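PDB 3K63: membrane-associated lipoprotein from Ureaplasma parvum, which is of unknown function but is probably anchored in the cell membrane through its lipid, the chain here being its lipoprotein-17 domain. Local coordinates for residues R12-D15 with T16-K20. Numbering follows the deposited sequence.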
loop_
_atom_site.group_PDB
_atom_site.type_symbol
_atom_site.label_atom_id
_atom_site.label_comp_id
_atom_site.label_asym_id
_atom_site.label_seq_id
_atom_site.Cartn_x
_atom_site.Cartn_y
_atom_site.Cartn_z
ATOM N N ARG A 12 9.724 3.910 2.488
ATOM C CA ARG A 12 9.410 2.549 2.898
ATOM C C ARG A 12 8.301 2.577 3.939
ATOM O O ARG A 12 8.322 3.383 4.869
ATOM C CB ARG A 12 10.664 1.873 3.450
ATOM C CG ARG A 12 11.257 0.827 2.509
ATOM C CD ARG A 12 12.776 0.892 2.461
ATOM N NE ARG A 12 13.271 1.794 1.420
ATOM C CZ ARG A 12 13.183 1.560 0.111
ATOM N NH1 ARG A 12 12.610 0.446 -0.326
ATOM N NH2 ARG A 12 13.678 2.433 -0.763
ATOM N N LEU A 13 7.318 1.702 3.762
ATOM C CA LEU A 13 6.178 1.643 4.662
ATOM C C LEU A 13 6.629 1.352 6.086
ATOM O O LEU A 13 7.656 0.717 6.308
ATOM C CB LEU A 13 5.197 0.570 4.186
ATOM C CG LEU A 13 3.770 0.615 4.737
ATOM C CD1 LEU A 13 3.099 1.931 4.373
ATOM C CD2 LEU A 13 2.986 -0.557 4.169
ATOM N N LYS A 14 5.856 1.835 7.048
ATOM C CA LYS A 14 6.158 1.638 8.453
ATOM C C LYS A 14 7.374 2.449 8.915
ATOM O O LYS A 14 7.681 2.504 10.109
ATOM C CB LYS A 14 6.342 0.140 8.740
ATOM C CG LYS A 14 5.032 -0.551 9.143
ATOM C CD LYS A 14 5.137 -2.071 9.259
ATOM C CE LYS A 14 4.945 -2.755 7.911
ATOM N NZ LYS A 14 4.988 -4.245 8.022
ATOM N N ASP A 15 8.056 3.088 7.970
ATOM C CA ASP A 15 9.215 3.913 8.282
ATOM C C ASP A 15 8.850 5.357 7.947
ATOM O O ASP A 15 8.485 6.144 8.830
ATOM C CB ASP A 15 10.426 3.470 7.451
ATOM C CG ASP A 15 11.654 4.346 7.679
ATOM O OD1 ASP A 15 11.738 5.000 8.744
ATOM O OD2 ASP A 15 12.545 4.367 6.798
ATOM N N THR A 16 8.934 5.680 6.657
ATOM C CA THR A 16 8.610 7.011 6.160
ATOM C C THR A 16 7.146 7.355 6.362
ATOM O O THR A 16 6.813 8.498 6.674
ATOM C CB THR A 16 8.892 7.132 4.674
ATOM O OG1 THR A 16 10.172 6.553 4.386
ATOM C CG2 THR A 16 8.885 8.606 4.263
ATOM N N PHE A 17 6.270 6.379 6.157
ATOM C CA PHE A 17 4.845 6.619 6.326
ATOM C C PHE A 17 4.073 5.340 6.590
ATOM O O PHE A 17 4.581 4.228 6.446
ATOM C CB PHE A 17 4.248 7.274 5.077
ATOM C CG PHE A 17 4.109 6.329 3.903
ATOM C CD1 PHE A 17 5.237 5.830 3.261
ATOM C CD2 PHE A 17 2.848 5.929 3.450
ATOM C CE1 PHE A 17 5.120 4.948 2.186
ATOM C CE2 PHE A 17 2.722 5.044 2.373
ATOM C CZ PHE A 17 3.866 4.554 1.740
ATOM N N ASP A 18 2.823 5.529 6.967
ATOM C CA ASP A 18 1.913 4.438 7.213
ATOM C C ASP A 18 0.591 4.912 6.644
ATOM O O ASP A 18 0.409 6.108 6.382
ATOM C CB ASP A 18 1.767 4.177 8.707
ATOM C CG ASP A 18 2.910 3.350 9.273
ATOM O OD1 ASP A 18 3.278 2.325 8.651
ATOM O OD2 ASP A 18 3.435 3.712 10.353
ATOM N N PHE A 19 -0.323 3.981 6.420
ATOM C CA PHE A 19 -1.623 4.353 5.904
ATOM C C PHE A 19 -2.665 3.634 6.726
ATOM O O PHE A 19 -2.387 2.640 7.400
ATOM C CB PHE A 19 -1.779 3.974 4.424
ATOM C CG PHE A 19 -1.748 2.496 4.164
ATOM C CD1 PHE A 19 -0.574 1.873 3.743
ATOM C CD2 PHE A 19 -2.890 1.720 4.341
ATOM C CE1 PHE A 19 -0.534 0.501 3.498
ATOM C CE2 PHE A 19 -2.872 0.346 4.102
ATOM C CZ PHE A 19 -1.688 -0.269 3.678
ATOM N N LYS A 20 -3.873 4.158 6.681
ATOM C CA LYS A 20 -4.958 3.558 7.394
ATOM C C LYS A 20 -6.102 3.749 6.418
ATOM O O LYS A 20 -6.211 4.792 5.776
ATOM C CB LYS A 20 -5.189 4.307 8.707
ATOM C CG LYS A 20 -5.644 3.391 9.838
ATOM C CD LYS A 20 -5.717 4.067 11.215
ATOM C CE LYS A 20 -6.976 4.921 11.358
ATOM N NZ LYS A 20 -7.021 5.579 12.698
#
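Leu13 carries the tight part of this turn, reaching with CD1 over one face of the Phe17 ring, 3.9 Å from the ring centroid and 21° off the normal, a CH-pi contact set toward the rim. With CG trans to the backbone nitrogen (chi1 -163°), the branched end sits in the angle between two rings: Leu13 CD1 also touches Phe19 CD1 at 3.7 Å, and CD2 meets CE1 of that ring. Leucine suits the place because each methyl can find an aromatic carbon, and phenylalanine because its flat ring offers a face to a methyl. Leu13, the apolar residue of 12-15, thus packs against two buried rings that rest on Ile60 of strand 56-64.

Residues 12-15 form a type II beta turn, with Lys14 at the position of positive phi. Arg12 O accepts from both Asp15 N and Thr16 N, the latter at 3.0 Å, while Lys14 N gives its hydrogen to Phe17 O at 2.8 Å. Thr16 also accepts from Arg12, its short hydroxyl arm bringing OG1 within 3.3 Å of Arg12 N.

The outer side is polar, and charged Lys14 and Asp15 suit its exposure. Asp18 OD1 lies against the Lys14 backbone, 3.0 Å from CA, yet Lys14 NZ extends away to 6.8 Å from that oxygen, which is hydrogen-bonded to Tyr29 OH. Asp15 OD1 forms a salt bridge with Lys51 NZ, and Arg12 NH2 is hydrogen-bonded to Asn9 O.

Backbone bonds, the Thr16 hydroxyl and apolar packing therefore define the entry into strand 17-21, whereas any Lys14–Asp18 charge attraction is probably weak and solvent-screened.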